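Local coordinates for protein separin (PDB 5U1T) that cleaves the cohesin subunit Scc1 at the onset of anaphase as a caspase-like cysteine protease, so that sister chromatids can separate, and is held inactive by securin until then, at residues Asn937-Gln940 against Lys941-Gln945; Phe1010-Ile1013 against Ala1014-Lys1018; Tyr59-Leu62 against Lys63-Met67. All coordinates share one frame; numbering follows the deposited sequence.

Contact 1 of 3, residues Asn937-Gln940 against Lys941-Gln945; sequences NMWQ and KVMSQ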
loop_
_atom_site.group_PDB
_atom_site.type_symbol
_atom_site.label_atom_id
_atom_site.label_comp_id
_atom_site.label_asym_id
_atom_site.label_seq_id
_atom_site.Cartn_x
_atom_site.Cartn_y
_atom_site.Cartn_z
ATOM N N ASN A 937 14.245 -5.513 34.081
ATOM C CA ASN A 937 14.835 -6.789 34.435
ATOM C C ASN A 937 15.746 -6.649 35.644
ATOM O O ASN A 937 15.822 -7.535 36.502
ATOM C CB ASN A 937 15.615 -7.364 33.257
ATOM C CG ASN A 937 14.722 -8.004 32.236
ATOM O OD1 ASN A 937 13.645 -8.499 32.567
ATOM N ND2 ASN A 937 15.160 -8.004 30.983
ATOM N N MET A 938 16.447 -5.525 35.678
ATOM C CA MET A 938 17.341 -5.196 36.757
ATOM C C MET A 938 16.524 -5.009 38.045
ATOM O O MET A 938 16.882 -5.514 39.110
ATOM C CB MET A 938 18.124 -3.941 36.394
ATOM C CG MET A 938 19.112 -3.458 37.424
ATOM S SD MET A 938 20.116 -2.128 36.690
ATOM C CE MET A 938 21.114 -1.537 38.087
ATOM N N TRP A 939 15.400 -4.309 37.929
ATOM C CA TRP A 939 14.493 -4.139 39.048
ATOM C C TRP A 939 13.934 -5.473 39.588
ATOM O O TRP A 939 14.027 -5.720 40.781
ATOM C CB TRP A 939 13.333 -3.209 38.679
ATOM C CG TRP A 939 12.453 -3.036 39.839
ATOM C CD1 TRP A 939 11.232 -3.611 40.047
ATOM C CD2 TRP A 939 12.756 -2.302 41.017
ATOM N NE1 TRP A 939 10.741 -3.249 41.276
ATOM C CE2 TRP A 939 11.665 -2.449 41.893
ATOM C CE3 TRP A 939 13.844 -1.522 41.413
ATOM C CZ2 TRP A 939 11.627 -1.845 43.137
ATOM C CZ3 TRP A 939 13.809 -0.920 42.645
ATOM C CH2 TRP A 939 12.708 -1.083 43.501
ATOM N N GLN A 940 13.361 -6.332 38.738
ATOM C CA GLN A 940 12.769 -7.580 39.247
ATOM C C GLN A 940 13.828 -8.389 40.018
ATOM O O GLN A 940 13.524 -9.030 41.023
ATOM C CB GLN A 940 12.134 -8.420 38.107
ATOM C CG GLN A 940 10.874 -7.820 37.405
ATOM C CD GLN A 940 10.329 -8.686 36.214
ATOM O OE1 GLN A 940 11.076 -9.464 35.585
ATOM N NE2 GLN A 940 9.028 -8.539 35.913
ATOM N N LYS A 941 15.075 -8.307 39.559
ATOM C CA LYS A 941 16.165 -9.089 40.112
ATOM C C LYS A 941 16.604 -8.550 41.475
ATOM O O LYS A 941 16.722 -9.304 42.454
ATOM C CB LYS A 941 17.342 -9.100 39.140
ATOM C CG LYS A 941 18.518 -9.955 39.591
ATOM C CD LYS A 941 19.660 -9.964 38.539
ATOM C CE LYS A 941 20.885 -10.808 38.982
ATOM N NZ LYS A 941 21.988 -10.813 37.959
ATOM N N VAL A 942 16.842 -7.245 41.538
ATOM C CA VAL A 942 17.300 -6.643 42.771
ATOM C C VAL A 942 16.178 -6.682 43.798
ATOM O O VAL A 942 16.415 -6.963 44.971
ATOM C CB VAL A 942 17.798 -5.195 42.557
ATOM C CG1 VAL A 942 17.847 -4.432 43.872
ATOM C CG2 VAL A 942 19.178 -5.207 41.905
ATOM N N MET A 943 14.952 -6.435 43.362
ATOM C CA MET A 943 13.858 -6.391 44.309
ATOM C C MET A 943 13.616 -7.780 44.859
ATOM O O MET A 943 13.242 -7.937 46.014
ATOM C CB MET A 943 12.571 -5.838 43.684
ATOM C CG MET A 943 11.611 -5.233 44.732
ATOM S SD MET A 943 9.821 -5.443 44.407
ATOM C CE MET A 943 9.105 -4.805 45.938
ATOM N N SER A 944 13.851 -8.799 44.052
ATOM C CA SER A 944 13.513 -10.137 44.493
ATOM C C SER A 944 14.593 -10.693 45.403
ATOM O O SER A 944 14.295 -11.473 46.310
ATOM C CB SER A 944 13.306 -11.065 43.307
ATOM O OG SER A 944 14.559 -11.507 42.834
ATOM N N GLN A 945 15.841 -10.293 45.148
ATOM C CA GLN A 945 16.975 -10.628 46.017
ATOM C C GLN A 945 16.823 -10.021 47.401
ATOM O O GLN A 945 16.931 -10.711 48.409
ATOM C CB GLN A 945 18.294 -10.143 45.411
ATOM C CG GLN A 945 18.708 -10.867 44.136
ATOM C CD GLN A 945 19.978 -10.304 43.512
ATOM O OE1 GLN A 945 20.452 -9.229 43.882
ATOM N NE2 GLN A 945 20.538 -11.039 42.563
#
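Trp-939 and Met-943, one helical turn apart, form an apolar pair on this piece of helix 927-946. Trp-939 CG is anti to the backbone N (chi1 -179°), and the indole presents a face to the methionine. Met-943 CB lies over that face, toward its rim, 4.2 Å from the centroid of the five-membered ring, a CH-pi contact. Met-943 CG continues to the benzo part and touches Trp-939 CZ2 at 3.7 Å. A bend at chi2 (-145°) then sets the sulfur obliquely to the ring, Met-943 SD being 3.9 Å from Trp-939 NE1. Beneath this pair Met-943 N donates to Trp-939 O at 2.8 Å. With an alanine in place of Trp-939, Met-943 would probably lose the surface it lies against and be free to turn, and a gap would open toward helix 1036-1054.

Lys-941 belongs to the exposed side. Its CB rests 3.4 Å from Asn-937 O, which also takes the Lys-941 N-H, and its extended chain leads away from the preceding turn. Lys-941 O is gripped twice from the same face of its plane, by Gln-945 N and by Ser-944 OG at 3.1 Å, the hydroxyl standing above the carbonyl plane. Leu-1045, Leu-1048 and Thr-1049 of helix 1036-1054 and Met-1022 of helix 1012-1028 pack on the tryptophan. The arrangement is an i to i+4 Met-aromatic pair, with the tryptophan on the buried side of an amphipathic alpha helix and the methionine at its margin.

Contact 2 of 3, residues Phe1010-Ile1013 against Ala1014-Lys1018; sequences FDRI and AAISK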
loop_
_atom_site.group_PDB
_atom_site.type_symbol
_atom_site.label_atom_id
_atom_site.label_comp_id
_atom_site.label_asym_id
_atom_site.label_seq_id
_atom_site.Cartn_x
_atom_site.Cartn_y
_atom_site.Cartn_z
ATOM N N PHE A 1010 20.918 -10.661 53.310
ATOM C CA PHE A 1010 21.458 -9.815 52.238
ATOM C C PHE A 1010 22.389 -8.751 52.819
ATOM O O PHE A 1010 21.964 -7.971 53.672
ATOM C CB PHE A 1010 20.338 -9.150 51.434
ATOM C CG PHE A 1010 20.756 -8.762 50.053
ATOM C CD1 PHE A 1010 21.621 -7.696 49.850
ATOM C CD2 PHE A 1010 20.306 -9.476 48.947
ATOM C CE1 PHE A 1010 22.028 -7.334 48.573
ATOM C CE2 PHE A 1010 20.700 -9.116 47.662
ATOM C CZ PHE A 1010 21.566 -8.038 47.479
ATOM N N ASP A 1011 23.648 -8.731 52.363
ATOM C CA ASP A 1011 24.669 -7.800 52.875
ATOM C C ASP A 1011 24.262 -6.340 52.598
ATOM O O ASP A 1011 23.684 -6.048 51.552
ATOM C CB ASP A 1011 26.023 -8.129 52.248
ATOM C CG ASP A 1011 27.124 -7.177 52.675
ATOM O OD1 ASP A 1011 27.154 -6.059 52.116
ATOM O OD2 ASP A 1011 27.986 -7.562 53.532
ATOM N N ARG A 1012 24.545 -5.439 53.541
ATOM C CA ARG A 1012 24.058 -4.061 53.464
ATOM C C ARG A 1012 24.826 -3.234 52.441
ATOM O O ARG A 1012 24.278 -2.336 51.811
ATOM C CB ARG A 1012 24.141 -3.372 54.841
ATOM C CG ARG A 1012 23.395 -2.017 54.928
ATOM C CD ARG A 1012 23.722 -1.243 56.217
ATOM N NE ARG A 1012 22.688 -0.252 56.538
ATOM C CZ ARG A 1012 21.588 -0.524 57.239
ATOM N NH1 ARG A 1012 21.388 -1.751 57.711
ATOM N NH2 ARG A 1012 20.687 0.423 57.469
ATOM N N ILE A 1013 26.108 -3.517 52.296
ATOM C CA ILE A 1013 26.919 -2.809 51.314
ATOM C C ILE A 1013 26.537 -3.253 49.887
ATOM O O ILE A 1013 26.391 -2.427 48.985
ATOM C CB ILE A 1013 28.405 -3.025 51.600
ATOM C CG1 ILE A 1013 28.760 -2.328 52.914
ATOM C CG2 ILE A 1013 29.266 -2.500 50.472
ATOM C CD1 ILE A 1013 28.301 -0.892 52.992
ATOM N N ALA A 1014 26.318 -4.551 49.709
ATOM C CA ALA A 1014 25.818 -5.064 48.449
ATOM C C ALA A 1014 24.488 -4.420 48.078
ATOM O O ALA A 1014 24.203 -4.176 46.904
ATOM C CB ALA A 1014 25.672 -6.575 48.514
ATOM N N ALA A 1015 23.661 -4.145 49.072
ATOM C CA ALA A 1015 22.323 -3.675 48.768
ATOM C C ALA A 1015 22.378 -2.201 48.398
ATOM O O ALA A 1015 21.678 -1.760 47.488
ATOM C CB ALA A 1015 21.397 -3.919 49.924
ATOM N N ILE A 1016 23.234 -1.448 49.083
ATOM C CA ILE A 1016 23.428 -0.041 48.755
ATOM C C ILE A 1016 24.050 0.053 47.359
ATOM O O ILE A 1016 23.712 0.942 46.569
ATOM C CB ILE A 1016 24.301 0.670 49.807
ATOM C CG1 ILE A 1016 23.569 0.662 51.143
ATOM C CG2 ILE A 1016 24.648 2.098 49.391
ATOM C CD1 ILE A 1016 24.370 1.177 52.292
ATOM N N SER A 1017 24.920 -0.893 47.036
ATOM C CA SER A 1017 25.532 -0.900 45.715
ATOM C C SER A 1017 24.522 -1.157 44.590
ATOM O O SER A 1017 24.472 -0.398 43.636
ATOM C CB SER A 1017 26.643 -1.931 45.645
ATOM O OG SER A 1017 27.379 -1.763 44.447
ATOM N N LYS A 1018 23.713 -2.204 44.714
ATOM C CA LYS A 1018 22.733 -2.531 43.689
ATOM C C LYS A 1018 21.705 -1.420 43.524
ATOM O O LYS A 1018 21.164 -1.204 42.427
ATOM C CB LYS A 1018 22.042 -3.859 44.012
ATOM C CG LYS A 1018 22.961 -5.054 43.792
ATOM C CD LYS A 1018 22.476 -6.341 44.463
ATOM C CE LYS A 1018 23.537 -7.439 44.358
ATOM N NZ LYS A 1018 23.717 -7.891 42.953
#
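The ring of Phe-1010 meets Ala-1014, Ala-1015 and Lys-1018 across the first two turns of helix 1012-1028. Phe-1010 CE1 touches the methyl of Ala-1015, CB, at 3.7 Å and approaches Ala-1014 CB obliquely at the same distance. Farther along, Lys-1018 CD comes to the ring edge, in its plane, 3.6 Å from Phe-1010 CZ, so the lysine meets the aromatic ring through its methylenes. With Phe-1010 CG anti to the backbone N (chi1 -156°), the ring reaches forward along the helix that follows it. Phe-1010 and Ala-1015 flank the cap in the positions of a hydrophobic staple.

Outward, Ile-1016 leans its CG1 on Arg-1012 O, whose carbonyl also accepts from Ile-1016 N at 3.1 Å. At the polar edge Asp-1011 is the N-cap: its OD1 uses the anti lone pair to accept from Ala-1014 N at 3.0 Å, a nearly straight bond (165°), and takes a weak second one from Ile-1013 N. The carboxylate thus occupies the helix's amino end, whose dipole would probably stabilise its negative charge.

Leu-946 of helix 927-946 packs on both Phe-1010 and Ala-1015, and Phe-952 of helix 950-955 touches Ala-1015. Phe-1010 N is tied to Asp-949, between those two helices, while Ile-1016 reaches Ile-1056 and Thr-1057 just beyond helix 1036-1054.

Contact 3 of 3, residues Tyr59-Leu62 against Lys63-Met67; sequences YSLL and KSHHM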
loop_
_atom_site.group_PDB
_atom_site.type_symbol
_atom_site.label_atom_id
_atom_site.label_comp_id
_atom_site.label_asym_id
_atom_site.label_seq_id
_atom_site.Cartn_x
_atom_site.Cartn_y
_atom_site.Cartn_z
ATOM N N TYR A 59 -6.375 -29.680 -41.385
ATOM C CA TYR A 59 -5.731 -28.414 -41.741
ATOM C C TYR A 59 -6.267 -27.276 -40.870
ATOM O O TYR A 59 -5.538 -26.368 -40.521
ATOM C CB TYR A 59 -5.952 -28.063 -43.217
ATOM C CG TYR A 59 -5.078 -28.773 -44.236
ATOM C CD1 TYR A 59 -3.687 -28.679 -44.200
ATOM C CD2 TYR A 59 -5.650 -29.497 -45.273
ATOM C CE1 TYR A 59 -2.899 -29.319 -45.138
ATOM C CE2 TYR A 59 -4.874 -30.137 -46.213
ATOM C CZ TYR A 59 -3.502 -30.047 -46.146
ATOM O OH TYR A 59 -2.743 -30.688 -47.108
ATOM N N SER A 60 -7.553 -27.336 -40.531
ATOM C CA SER A 60 -8.194 -26.308 -39.721
ATOM C C SER A 60 -7.770 -26.319 -38.278
ATOM O O SER A 60 -7.520 -25.273 -37.687
ATOM C CB SER A 60 -9.693 -26.467 -39.759
ATOM O OG SER A 60 -10.183 -25.955 -40.965
ATOM N N LEU A 61 -7.732 -27.513 -37.710
ATOM C CA LEU A 61 -7.331 -27.675 -36.323
ATOM C C LEU A 61 -5.895 -27.240 -36.123
ATOM O O LEU A 61 -5.596 -26.475 -35.211
ATOM C CB LEU A 61 -7.490 -29.122 -35.860
ATOM C CG LEU A 61 -7.080 -29.198 -34.390
ATOM C CD1 LEU A 61 -8.223 -29.682 -33.518
ATOM C CD2 LEU A 61 -5.830 -30.074 -34.190
ATOM N N LEU A 62 -5.019 -27.736 -36.982
ATOM C CA LEU A 62 -3.594 -27.502 -36.881
ATOM C C LEU A 62 -3.275 -26.024 -36.975
ATOM O O LEU A 62 -2.378 -25.518 -36.305
ATOM C CB LEU A 62 -2.865 -28.284 -37.973
ATOM C CG LEU A 62 -2.821 -29.766 -37.628
ATOM C CD1 LEU A 62 -2.171 -30.547 -38.745
ATOM C CD2 LEU A 62 -2.084 -29.954 -36.321
ATOM N N LYS A 63 -4.024 -25.346 -37.825
ATOM C CA LYS A 63 -3.860 -23.933 -38.047
ATOM C C LYS A 63 -4.343 -23.201 -36.821
ATOM O O LYS A 63 -3.751 -22.205 -36.399
ATOM C CB LYS A 63 -4.654 -23.496 -39.275
ATOM C CG LYS A 63 -4.380 -22.102 -39.722
ATOM C CD LYS A 63 -4.708 -21.949 -41.187
ATOM C CE LYS A 63 -6.220 -21.927 -41.441
ATOM N NZ LYS A 63 -6.813 -20.578 -41.204
ATOM N N SER A 64 -5.429 -23.698 -36.244
ATOM C CA SER A 64 -6.045 -22.993 -35.148
ATOM C C SER A 64 -5.215 -23.101 -33.877
ATOM O O SER A 64 -5.231 -22.187 -33.056
ATOM C CB SER A 64 -7.437 -23.518 -34.894
ATOM O OG SER A 64 -8.070 -22.717 -33.927
ATOM N N HIS A 65 -4.494 -24.209 -33.717
ATOM C CA HIS A 65 -3.734 -24.438 -32.497
ATOM C C HIS A 65 -2.260 -24.160 -32.700
ATOM O O HIS A 65 -1.437 -24.667 -31.963
ATOM C CB HIS A 65 -3.918 -25.877 -32.003
ATOM C CG HIS A 65 -5.339 -26.232 -31.694
ATOM N ND1 HIS A 65 -5.705 -27.468 -31.203
ATOM C CD2 HIS A 65 -6.485 -25.516 -31.801
ATOM C CE1 HIS A 65 -7.018 -27.498 -31.027
ATOM N NE2 HIS A 65 -7.512 -26.321 -31.373
ATOM N N HIS A 66 -1.950 -23.393 -33.744
ATOM C CA HIS A 66 -0.574 -23.033 -34.122
ATOM C C HIS A 66 0.430 -24.200 -34.267
ATOM O O HIS A 66 1.631 -23.998 -34.176
ATOM C CB HIS A 66 -0.035 -22.005 -33.110
ATOM C CG HIS A 66 -0.626 -20.638 -33.275
ATOM N ND1 HIS A 66 0.131 -19.486 -33.219
ATOM C CD2 HIS A 66 -1.892 -20.243 -33.534
ATOM C CE1 HIS A 66 -0.648 -18.441 -33.432
ATOM N NE2 HIS A 66 -1.878 -18.877 -33.628
ATOM N N MET A 67 -0.056 -25.407 -34.517
ATOM C CA MET A 67 0.805 -26.580 -34.637
ATOM C C MET A 67 1.349 -26.746 -36.068
ATOM O O MET A 67 0.891 -27.615 -36.824
ATOM C CB MET A 67 0.022 -27.824 -34.226
ATOM C CG MET A 67 -0.250 -27.919 -32.761
ATOM S SD MET A 67 1.324 -28.129 -31.900
ATOM C CE MET A 67 1.430 -29.912 -31.819
#
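Lys-63, in the last turn of helix 48-64, sets its CB against Tyr-59 O, at 3.3 Å, while its N-H donates to the same oxygen. Bends at chi3 and chi4 curl the lysine chain, and NZ finds its partner in Asn-498 OD1. Ser-64 N follows with a bond of 3.0 Å to Ser-60 O.

At His-65 the backbone leaves helical geometry and the side chains take over. Leu-61 CG sits over a face of the imidazole, toward its rim and 4.0 Å from the centroid of the His-65 ring, and Leu-61 CD1 reaches the His-65 CE1 carbon at 3.5 Å. His-65 N bonds Leu-61 O at 2.9 Å. The rotation of the imidazole is further fixed from outside: ND1 is hydrogen-bonded to Leu-550 O, and the ring of His-551 stacks on it.

His-66, in the left-handed region (phi 52°, psi 23°), reverses the course of the chain, with a weak bond from His-66 N to Lys-63 O; the ring's NE2 pairs with Ser-500 OG. Met-67 then brings its N-H back to Leu-62 O, 2.9 Å away and in the carbonyl plane, and its CB against Leu-62 CD2 at 3.7 Å. The i+5 bond, the weak inner one and the apolar pair together make a Schellman motif.

The chemistry divides the work. Backbone N-H groups and carbon contacts close the helix and take up the carbonyls of Tyr-59 to Leu-62, while the polar ends of Lys-63, His-65 and His-66 are engaged by Asn-498, Leu-550 and Ser-500, which probably fixes the helix end against a part of the chain far away in sequence.

Contacts 1 and 2 are neighbours, their centres about 13 Å apart: helices 927-946 and 1012-1028 pack through Gln-945 against Phe-1010 and Val-942 against Lys-1018. Contact 3 lies about 82 Å from contact 1, centre to centre, across the chain's centre, and holds a different element, helix 48-64. Contacts 1 and 3 are partly buried, whereas contact 2 is a surface contact. Each chemistry suits its place in a helix: mid-helix, an indole packs between helices with a methionine over its face; at the amino end, a carboxylate takes up N-H groups; at the carboxyl end, the backbone folds back to supply donors. All three lie away from the putative catalytic cysteine.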